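Local coordinates for protein angel homolog 2 (Homo sapiens, PDB 6RW0) that acts as a 2',3'-cyclic phosphatase of the CCR4 family and probably binds the 3'-untranslated regions of mRNA, at residues 353-358 with 401-406; 56-61 with 234-239; 340-345 with 363-368. All blocks are in the same frame, centred on the assembly; numbering follows the deposited sequence.

Contact 1 (353-358 with 401-406)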
loop_
_atom_site.group_PDB
_atom_site.type_symbol
_atom_site.label_atom_id
_atom_site.label_comp_id
_atom_site.label_asym_id
_atom_site.label_seq_id
_atom_site.Cartn_x
_atom_site.Cartn_y
_atom_site.Cartn_z
ATOM N N THR A 353 3.743 -8.974 7.230
ATOM C CA THR A 353 3.839 -8.832 5.778
ATOM C C THR A 353 5.264 -8.569 5.305
ATOM O O THR A 353 5.492 -8.508 4.091
ATOM C CB THR A 353 2.902 -7.726 5.248
ATOM O OG1 THR A 353 3.334 -6.425 5.679
ATOM C CG2 THR A 353 1.477 -7.966 5.696
ATOM N N THR A 354 6.224 -8.409 6.217
ATOM C CA THR A 354 7.630 -8.176 5.883
ATOM C C THR A 354 8.476 -8.828 6.963
ATOM O O THR A 354 8.050 -8.916 8.114
ATOM C CB THR A 354 7.896 -6.669 5.743
ATOM O OG1 THR A 354 9.211 -6.449 5.219
ATOM C CG2 THR A 354 7.790 -5.945 7.073
ATOM N N CYS A 355 9.664 -9.324 6.590
ATOM C CA CYS A 355 10.499 -10.042 7.566
ATOM C C CYS A 355 11.962 -10.069 7.118
ATOM O O CYS A 355 12.394 -11.008 6.443
ATOM C CB CYS A 355 10.020 -11.460 7.815
ATOM S SG CYS A 355 10.973 -12.382 9.093
ATOM N N HIS A 356 12.736 -9.089 7.575
ATOM C CA HIS A 356 14.169 -9.088 7.308
ATOM C C HIS A 356 14.956 -9.008 8.610
ATOM O O HIS A 356 14.389 -9.219 9.686
ATOM C CB HIS A 356 14.559 -8.012 6.288
ATOM C CG HIS A 356 14.209 -6.612 6.681
ATOM N ND1 HIS A 356 14.555 -6.066 7.896
ATOM C CD2 HIS A 356 13.586 -5.628 5.988
ATOM C CE1 HIS A 356 14.145 -4.808 7.945
ATOM N NE2 HIS A 356 13.554 -4.520 6.799
ATOM N N SER A 357 16.248 -8.733 8.540
ATOM C CA SER A 357 17.149 -8.806 9.713
ATOM C C SER A 357 16.712 -7.842 10.818
ATOM O O SER A 357 17.031 -8.118 11.943
ATOM C CB SER A 357 18.582 -8.574 9.324
ATOM O OG SER A 357 19.135 -9.715 8.688
ATOM N N ARG A 358 16.068 -6.722 10.505
ATOM C CA ARG A 358 15.731 -5.739 11.557
ATOM C C ARG A 358 14.228 -5.557 11.770
ATOM O O ARG A 358 13.888 -4.789 12.644
ATOM C CB ARG A 358 16.402 -4.410 11.202
ATOM C CG ARG A 358 17.920 -4.492 11.209
ATOM C CD ARG A 358 18.609 -3.148 11.050
ATOM N NE ARG A 358 18.341 -2.242 12.152
ATOM C CZ ARG A 358 19.078 -2.156 13.246
ATOM N NH1 ARG A 358 20.117 -2.949 13.421
ATOM N NH2 ARG A 358 18.762 -1.273 14.169
ATOM N N GLN A 401 7.453 -16.179 13.229
ATOM C CA GLN A 401 8.085 -17.495 13.471
ATOM C C GLN A 401 8.021 -18.338 12.197
ATOM O O GLN A 401 8.999 -18.972 11.888
ATOM C CB GLN A 401 7.420 -18.216 14.637
ATOM C CG GLN A 401 8.128 -19.515 14.975
ATOM C CD GLN A 401 7.460 -20.351 16.035
ATOM O OE1 GLN A 401 6.363 -20.068 16.494
ATOM N NE2 GLN A 401 8.128 -21.419 16.420
ATOM N N ASP A 402 6.917 -18.297 11.470
ATOM C CA ASP A 402 6.790 -19.060 10.209
ATOM C C ASP A 402 7.879 -18.593 9.247
ATOM O O ASP A 402 8.488 -19.388 8.627
ATOM C CB ASP A 402 5.467 -18.777 9.493
ATOM C CG ASP A 402 4.227 -19.401 10.096
ATOM O OD1 ASP A 402 4.369 -20.408 10.775
ATOM O OD2 ASP A 402 3.140 -18.828 9.902
ATOM N N LEU A 403 8.068 -17.292 9.121
ATOM C CA LEU A 403 9.054 -16.746 8.166
ATOM C C LEU A 403 10.487 -17.063 8.598
ATOM O O LEU A 403 11.293 -17.292 7.739
ATOM C CB LEU A 403 8.771 -15.262 7.947
ATOM C CG LEU A 403 7.538 -15.012 7.088
ATOM C CD1 LEU A 403 7.253 -13.532 6.999
ATOM C CD2 LEU A 403 7.705 -15.604 5.707
ATOM N N TRP A 404 10.792 -17.033 9.887
ATOM C CA TRP A 404 12.150 -17.431 10.272
ATOM C C TRP A 404 12.378 -18.932 10.116
ATOM O O TRP A 404 13.527 -19.358 9.957
ATOM C CB TRP A 404 12.540 -16.908 11.666
ATOM C CG TRP A 404 12.866 -15.441 11.580
ATOM C CD1 TRP A 404 12.186 -14.404 12.158
ATOM C CD2 TRP A 404 13.919 -14.849 10.809
ATOM N NE1 TRP A 404 12.761 -13.205 11.803
ATOM C CE2 TRP A 404 13.827 -13.451 10.978
ATOM C CE3 TRP A 404 14.944 -15.365 10.006
ATOM C CZ2 TRP A 404 14.716 -12.565 10.371
ATOM C CZ3 TRP A 404 15.825 -14.476 9.396
ATOM C CH2 TRP A 404 15.700 -13.093 9.584
ATOM N N THR A 405 11.313 -19.742 10.129
ATOM C CA THR A 405 11.473 -21.168 9.850
ATOM C C THR A 405 12.003 -21.388 8.441
ATOM O O THR A 405 12.726 -22.364 8.197
ATOM C CB THR A 405 10.141 -21.895 10.032
ATOM O OG1 THR A 405 9.745 -21.804 11.404
ATOM C CG2 THR A 405 10.269 -23.372 9.663
ATOM N N VAL A 406 11.661 -20.495 7.508
ATOM C CA VAL A 406 12.206 -20.523 6.151
ATOM C C VAL A 406 13.390 -19.574 5.999
ATOM O O VAL A 406 13.765 -19.193 4.882
ATOM C CB VAL A 406 11.108 -20.280 5.089
ATOM C CG1 VAL A 406 10.058 -21.364 5.195
ATOM C CG2 VAL A 406 10.443 -18.914 5.204
HETATM O O HOH W 1 13.044 -9.779 12.047
#

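Contact 2 (56-61 with 234-239)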
loop_
_atom_site.group_PDB
_atom_site.type_symbol
_atom_site.label_atom_id
_atom_site.label_comp_id
_atom_site.label_asym_id
_atom_site.label_seq_id
_atom_site.Cartn_x
_atom_site.Cartn_y
_atom_site.Cartn_z
ATOM N N SER A 56 -1.600 -6.886 -3.778
ATOM C CA SER A 56 -0.727 -5.766 -3.356
ATOM C C SER A 56 0.625 -6.392 -3.026
ATOM O O SER A 56 0.640 -7.284 -2.215
ATOM C CB SER A 56 -1.288 -5.007 -2.198
ATOM O OG SER A 56 -0.480 -3.888 -1.919
ATOM N N TYR A 57 1.705 -5.962 -3.656
ATOM C CA TYR A 57 3.008 -6.617 -3.448
ATOM C C TYR A 57 4.146 -5.597 -3.520
ATOM O O TYR A 57 4.323 -5.022 -4.569
ATOM C CB TYR A 57 3.184 -7.685 -4.531
ATOM C CG TYR A 57 4.240 -8.736 -4.299
ATOM C CD1 TYR A 57 4.927 -8.827 -3.107
ATOM C CD2 TYR A 57 4.492 -9.673 -5.271
ATOM C CE1 TYR A 57 5.870 -9.817 -2.903
ATOM C CE2 TYR A 57 5.426 -10.670 -5.082
ATOM C CZ TYR A 57 6.125 -10.734 -3.899
ATOM O OH TYR A 57 7.050 -11.709 -3.698
ATOM N N ASN A 58 4.907 -5.437 -2.444
ATOM C CA ASN A 58 6.160 -4.658 -2.459
ATOM C C ASN A 58 7.210 -5.690 -2.899
ATOM O O ASN A 58 7.465 -6.588 -2.137
ATOM C CB ASN A 58 6.418 -4.040 -1.090
ATOM C CG ASN A 58 7.751 -3.334 -1.026
ATOM O OD1 ASN A 58 8.672 -3.705 -1.710
ATOM N ND2 ASN A 58 7.848 -2.329 -0.186
ATOM N N ILE A 59 7.758 -5.569 -4.104
ATOM C CA ILE A 59 8.605 -6.628 -4.721
ATOM C C ILE A 59 10.086 -6.470 -4.382
ATOM O O ILE A 59 10.826 -7.344 -4.756
ATOM C CB ILE A 59 8.351 -6.696 -6.241
ATOM C CG1 ILE A 59 8.889 -5.479 -7.002
ATOM C CG2 ILE A 59 6.873 -6.921 -6.512
ATOM C CD1 ILE A 59 8.876 -5.651 -8.496
ATOM N N LEU A 60 10.472 -5.402 -3.697
ATOM C CA LEU A 60 11.847 -5.121 -3.281
ATOM C C LEU A 60 12.699 -4.695 -4.477
ATOM O O LEU A 60 13.052 -5.510 -5.333
ATOM C CB LEU A 60 12.479 -6.270 -2.483
ATOM C CG LEU A 60 13.936 -6.077 -2.043
ATOM C CD1 LEU A 60 14.179 -4.826 -1.223
ATOM C CD2 LEU A 60 14.368 -7.327 -1.268
ATOM N N SER A 61 13.023 -3.410 -4.536
ATOM C CA SER A 61 13.872 -2.883 -5.597
ATOM C C SER A 61 15.301 -3.370 -5.417
ATOM O O SER A 61 15.834 -3.350 -4.307
ATOM C CB SER A 61 13.815 -1.357 -5.519
ATOM O OG SER A 61 15.005 -0.732 -5.974
ATOM N N CYS A 234 -4.520 0.153 -1.781
ATOM C CA CYS A 234 -3.453 -0.772 -1.442
ATOM C C CYS A 234 -2.169 -0.026 -1.136
ATOM O O CYS A 234 -1.962 1.111 -1.564
ATOM C CB CYS A 234 -3.132 -1.677 -2.629
ATOM S SG CYS A 234 -4.484 -2.714 -3.171
ATOM N N GLY A 235 -1.270 -0.701 -0.450
ATOM C CA GLY A 235 0.098 -0.222 -0.456
ATOM C C GLY A 235 0.881 -0.632 0.769
ATOM O O GLY A 235 0.417 -1.367 1.642
ATOM N N ASP A 236 2.105 -0.109 0.803
ATOM C CA ASP A 236 3.023 -0.215 1.931
ATOM C C ASP A 236 2.942 1.123 2.651
ATOM O O ASP A 236 3.431 2.146 2.156
ATOM C CB ASP A 236 4.425 -0.531 1.429
ATOM C CG ASP A 236 5.435 -0.654 2.548
ATOM O OD1 ASP A 236 5.162 -0.177 3.668
ATOM O OD2 ASP A 236 6.535 -1.212 2.305
ATOM N N PHE A 237 2.271 1.122 3.800
ATOM C CA PHE A 237 2.025 2.331 4.582
ATOM C C PHE A 237 3.080 2.556 5.651
ATOM O O PHE A 237 3.042 3.582 6.337
ATOM C CB PHE A 237 0.605 2.303 5.188
ATOM C CG PHE A 237 -0.483 2.427 4.147
ATOM C CD1 PHE A 237 -0.820 1.351 3.339
ATOM C CD2 PHE A 237 -1.138 3.632 3.955
ATOM C CE1 PHE A 237 -1.777 1.468 2.363
ATOM C CE2 PHE A 237 -2.116 3.750 2.984
ATOM C CZ PHE A 237 -2.430 2.670 2.184
ATOM N N ASN A 238 4.029 1.629 5.795
ATOM C CA ASN A 238 5.093 1.736 6.794
ATOM C C ASN A 238 4.518 2.085 8.161
ATOM O O ASN A 238 5.105 2.838 8.940
ATOM C CB ASN A 238 6.176 2.704 6.342
ATOM C CG ASN A 238 7.239 2.020 5.501
ATOM O OD1 ASN A 238 7.743 0.957 5.862
ATOM N ND2 ASN A 238 7.569 2.609 4.371
ATOM N N SER A 239 3.357 1.507 8.456
ATOM C CA SER A 239 2.650 1.752 9.700
ATOM C C SER A 239 1.979 0.448 10.081
ATOM O O SER A 239 1.528 -0.294 9.201
ATOM C CB SER A 239 1.564 2.809 9.516
ATOM O OG SER A 239 2.115 4.042 9.074
#

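Contact 3 (340-345 with 363-368)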
loop_
_atom_site.group_PDB
_atom_site.type_symbol
_atom_site.label_atom_id
_atom_site.label_comp_id
_atom_site.label_asym_id
_atom_site.label_seq_id
_atom_site.Cartn_x
_atom_site.Cartn_y
_atom_site.Cartn_z
ATOM N N TYR A 340 -7.332 -7.896 5.782
ATOM C CA TYR A 340 -6.769 -8.743 6.817
ATOM C C TYR A 340 -7.094 -8.223 8.208
ATOM O O TYR A 340 -7.270 -7.020 8.421
ATOM C CB TYR A 340 -5.266 -8.839 6.614
ATOM C CG TYR A 340 -4.903 -9.566 5.342
ATOM C CD1 TYR A 340 -4.834 -10.942 5.316
ATOM C CD2 TYR A 340 -4.660 -8.885 4.163
ATOM C CE1 TYR A 340 -4.496 -11.625 4.160
ATOM C CE2 TYR A 340 -4.341 -9.559 2.997
ATOM C CZ TYR A 340 -4.256 -10.928 3.000
ATOM O OH TYR A 340 -3.915 -11.577 1.834
ATOM N N SER A 341 -7.213 -9.162 9.151
ATOM C CA SER A 341 -7.552 -8.847 10.532
ATOM C C SER A 341 -6.337 -8.735 11.449
ATOM O O SER A 341 -6.490 -8.309 12.600
ATOM C CB SER A 341 -8.528 -9.892 11.083
ATOM O OG SER A 341 -7.878 -11.138 11.205
ATOM N N HIS A 342 -5.142 -9.084 10.972
ATOM C CA HIS A 342 -3.852 -8.761 11.569
ATOM C C HIS A 342 -3.426 -9.697 12.697
ATOM O O HIS A 342 -2.273 -9.624 13.120
ATOM C CB HIS A 342 -3.746 -7.295 12.040
ATOM C CG HIS A 342 -4.280 -6.323 11.037
ATOM N ND1 HIS A 342 -3.831 -6.286 9.737
ATOM C CD2 HIS A 342 -5.248 -5.383 11.130
ATOM C CE1 HIS A 342 -4.493 -5.354 9.075
ATOM N NE2 HIS A 342 -5.371 -4.804 9.893
ATOM N N TYR A 343 -4.291 -10.583 13.182
ATOM C CA TYR A 343 -3.954 -11.515 14.252
ATOM C C TYR A 343 -4.620 -12.841 13.927
ATOM O O TYR A 343 -5.740 -12.862 13.415
ATOM C CB TYR A 343 -4.436 -10.986 15.618
ATOM C CG TYR A 343 -3.901 -9.601 15.920
ATOM C CD1 TYR A 343 -2.645 -9.431 16.482
ATOM C CD2 TYR A 343 -4.634 -8.461 15.598
ATOM C CE1 TYR A 343 -2.136 -8.168 16.731
ATOM C CE2 TYR A 343 -4.127 -7.185 15.844
ATOM C CZ TYR A 343 -2.879 -7.050 16.411
ATOM O OH TYR A 343 -2.360 -5.799 16.665
ATOM N N PHE A 344 -3.936 -13.944 14.205
ATOM C CA PHE A 344 -4.563 -15.243 13.970
ATOM C C PHE A 344 -5.563 -15.533 15.081
ATOM O O PHE A 344 -5.243 -15.364 16.260
ATOM C CB PHE A 344 -3.514 -16.339 13.820
ATOM C CG PHE A 344 -2.706 -16.184 12.562
ATOM C CD1 PHE A 344 -3.165 -16.678 11.353
ATOM C CD2 PHE A 344 -1.520 -15.483 12.581
ATOM C CE1 PHE A 344 -2.427 -16.494 10.188
ATOM C CE2 PHE A 344 -0.781 -15.300 11.425
ATOM C CZ PHE A 344 -1.235 -15.803 10.231
ATOM N N PRO A 345 -6.786 -15.931 14.736
ATOM C CA PRO A 345 -7.845 -16.002 15.760
ATOM C C PRO A 345 -7.585 -17.020 16.859
ATOM O O PRO A 345 -7.922 -16.771 18.025
ATOM C CB PRO A 345 -9.099 -16.338 14.936
ATOM C CG PRO A 345 -8.560 -17.043 13.700
ATOM C CD PRO A 345 -7.255 -16.347 13.399
ATOM N N VAL A 363 3.045 -4.022 7.542
ATOM C CA VAL A 363 3.033 -2.646 7.053
ATOM C C VAL A 363 2.277 -2.521 5.737
ATOM O O VAL A 363 2.100 -1.409 5.233
ATOM C CB VAL A 363 4.455 -2.061 6.891
ATOM C CG1 VAL A 363 5.087 -1.886 8.248
ATOM C CG2 VAL A 363 5.301 -2.925 5.953
ATOM N N ASP A 364 1.869 -3.643 5.153
ATOM C CA ASP A 364 1.159 -3.664 3.878
ATOM C C ASP A 364 -0.313 -3.958 4.116
ATOM O O ASP A 364 -0.656 -4.754 4.994
ATOM C CB ASP A 364 1.723 -4.756 2.971
ATOM C CG ASP A 364 3.200 -4.590 2.713
ATOM O OD1 ASP A 364 3.560 -3.732 1.881
ATOM O OD2 ASP A 364 4.018 -5.291 3.361
ATOM N N TYR A 365 -1.180 -3.319 3.323
ATOM C CA TYR A 365 -2.621 -3.431 3.498
ATOM C C TYR A 365 -3.344 -3.426 2.162
ATOM O O TYR A 365 -2.882 -2.843 1.178
ATOM C CB TYR A 365 -3.165 -2.235 4.311
ATOM C CG TYR A 365 -2.511 -2.104 5.660
ATOM C CD1 TYR A 365 -3.024 -2.773 6.750
ATOM C CD2 TYR A 365 -1.355 -1.353 5.838
ATOM C CE1 TYR A 365 -2.429 -2.694 7.992
ATOM C CE2 TYR A 365 -0.749 -1.272 7.082
ATOM C CZ TYR A 365 -1.284 -1.953 8.147
ATOM O OH TYR A 365 -0.678 -1.878 9.368
ATOM N N ILE A 366 -4.529 -4.040 2.159
ATOM C CA ILE A 366 -5.560 -3.773 1.162
ATOM C C ILE A 366 -6.767 -3.256 1.933
ATOM O O ILE A 366 -7.372 -3.999 2.720
ATOM C CB ILE A 366 -5.928 -5.006 0.328
ATOM C CG1 ILE A 366 -4.727 -5.553 -0.449
ATOM C CG2 ILE A 366 -7.032 -4.619 -0.662
ATOM C CD1 ILE A 366 -4.956 -6.896 -1.144
ATOM N N PHE A 367 -7.108 -1.987 1.734
ATOM C CA PHE A 367 -8.305 -1.384 2.294
ATOM C C PHE A 367 -9.355 -1.292 1.194
ATOM O O PHE A 367 -9.024 -1.166 0.012
ATOM C CB PHE A 367 -7.998 0.016 2.809
ATOM C CG PHE A 367 -7.033 0.058 3.961
ATOM C CD1 PHE A 367 -7.439 -0.303 5.229
ATOM C CD2 PHE A 367 -5.733 0.525 3.784
ATOM C CE1 PHE A 367 -6.560 -0.222 6.301
ATOM C CE2 PHE A 367 -4.855 0.620 4.854
ATOM C CZ PHE A 367 -5.264 0.227 6.103
ATOM N N TYR A 368 -10.626 -1.388 1.580
ATOM C CA TYR A 368 -11.694 -1.353 0.588
ATOM C C TYR A 368 -12.954 -0.725 1.169
ATOM O O TYR A 368 -13.202 -0.788 2.373
ATOM C CB TYR A 368 -12.001 -2.763 0.057
ATOM C CG TYR A 368 -12.563 -3.723 1.093
ATOM C CD1 TYR A 368 -13.920 -4.003 1.145
ATOM C CD2 TYR A 368 -11.731 -4.355 2.017
ATOM C CE1 TYR A 368 -14.442 -4.881 2.089
ATOM C CE2 TYR A 368 -12.244 -5.229 2.962
ATOM C CZ TYR A 368 -13.600 -5.487 2.997
ATOM O OH TYR A 368 -14.129 -6.352 3.932
HETATM O O HOH W 2 -5.170 -5.497 4.857
#

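Contact 1 (353-358 with 401-406)
A sulfur-aromatic contact between Cys-355 and Trp-404 fastens helix 400-405 to the short strand 354-356, which pairs with strand 359-369 in one of the two mixed sheets of this endonuclease/exonuclease/phosphatase fold. The axes of the strand and helix segments come within 9.2 Å of each other at an angle of 48°, a gap bridged by the cysteine on one side and by leucine and the indole on the other.

Cys-355 turns its side chain to the helix. Its sulfur stands opposite the residue's own backbone nitrogen (chi1 -177°), which carries SG over one face of the indole. There it sits 3.7 Å from the centroid of the five-membered ring, displaced toward the rim, and the closest ring atom to SG is Trp-404 NE1 at 3.3 Å. The CB of the same cysteine rests against Leu-403 CD1, 3.6 Å away, so one small residue is gripped by two consecutive helix side chains: a methyl group at its CB and an aromatic face at its sulfur.

The indole is approached at its rim as well. His-356 O lies near the ring plane, 3.4 Å from Trp-404 CZ2. A water donates to His-356 O at 2.8 Å and is met, in the plane of the indole, by Trp-404 NE1 through a weak bond of 3.4 Å. No direct hydrogen bond joins the two segments.

Beyond them, His-74 packs edge-to-face with Trp-404 and bonds through ND1 to Ser-357 OG. His-356 leaves the backbone on the side away from the helix; its imidazole takes the N-H of Arg-358 at ND1 in its own plane. The contact is a Cys sulfur-aromatic pairing set in apolar helix-on-strand packing, on a strand whose next residue, His-356, brings its side chain to about 6 Å from the bound magnesium.

Contact 2 (56-61 with 234-239)
Extended first torsions on both strands, chi1 175° at Asn-58 and 180° at Asp-236, swing each CG round to the side opposite its own backbone nitrogen and bring amide and carboxylate together. Asn-58 ND2 donates to Asp-236 OD2 at 3.0 Å in a noticeably bent bond. The acceptor uses its anti lone pair, and the oxygen lies close to the amide plane although the two flat groups are turned 51° apart. Each side chain is also held by its own chain: Asn-58 OD1 accepts from Leu-60 N (3.2 Å) and Asp-236 OD1 from Asn-238 N (3.0 Å), two Asx turns that fix how the groups are rotated. Two residues earlier on each strand, Ser-56 OG packs on Cys-234 CB at 3.5 Å.

Glu-105 OE2 is a second acceptor for Asn-58 ND2, and the Asn-58 side chain lies about 4 Å from the bound magnesium. A leucine here would probably leave Asp-236 OD2, Glu-105 OE2 and Leu-60 N without these partners and the aspartate freer to turn.

Strands 49-58 and 231-236 belong to different sheets and run roughly parallel face to face, with strand 100-107 beside the first and strands 189-195 and 359-369 flanking the second.

Contact 3 (340-345 with 363-368)
His-342, in the loop after strand 336-338, meets Tyr-365 of strand 359-369, and the contact is best followed along that strand. Asp-364 directs its carboxylate elsewhere: OD2 is hydrogen-bonded to Thr-353 OG1 and to His-418 ND1, the latter consistent with the Asp-His pairs familiar from this enzyme family.

One residue on, Tyr-365 supplies the direct touch. Its CG lies opposite the carbonyl carbon (chi1 -57°), and the ring thereby reaches the loop with its CD1-CE1 edge. His-342 CE1 lies near the plane of the phenol, 3.5 Å from Tyr-365 CE1 and 3.8 Å from Tyr-365 CD1. The ring planes stand 77° apart with centroids separated by 5.6 Å, and the phenol carbon arrives obliquely at the imidazole. Within the loop, Tyr-340 O lies over one face of the His-342 ring, 3.2 Å above its plane and toward the rim.

At Ile-366 the strand turns to solvent-mediated bonding. Its backbone N donates to a water at 3.1 Å, and the same water takes a weak bond of 3.4 Å from Tyr-340 N, lying at the edge of the Tyr-340 ring and in its plane. The water thus joins the two segments just past the end of strand 336-338, which pairs with strand 359-369. The side chains of Tyr-340 and Ile-366 shield each other without close touch.

The polar groups of both touching rings are bound elsewhere, His-342 NE2 to Tyr-246 OH and Tyr-365 OH to Ser-239 O, and the Tyr-246 ring meets both. The two residues therefore meet carbon to carbon, His-342 CE1 against the edge of the phenol, a van der Waals meeting of aromatic rings whose orientation is probably held by those hydrogen bonds, at NE2 next to the touching carbon of His-342 and at the hydroxyl of Tyr-365.

In the fold
Along the chain, contact 2 closes before the other two begin, whereas the segments of contacts 3 and 1 alternate. All three reach the sheet that holds strands 231-236, 354-356 and 359-369. The centres of contacts 2 and 3 are about 13 Å apart, and the two are joined directly: Phe-237 N lies 2.9 Å from Val-363 O, a probable hydrogen bond between neighbouring strands. Contacts 1 and 3, with centres about 17 Å apart, touch through Thr-353 OG1 and Val-363 N (3.1 Å), another probable hydrogen bond. Contacts 1 and 2 do not meet, yet both approach the bound magnesium; strand 359-369 thus links two margins of the metal site to the loop of contact 3, farther from the metal.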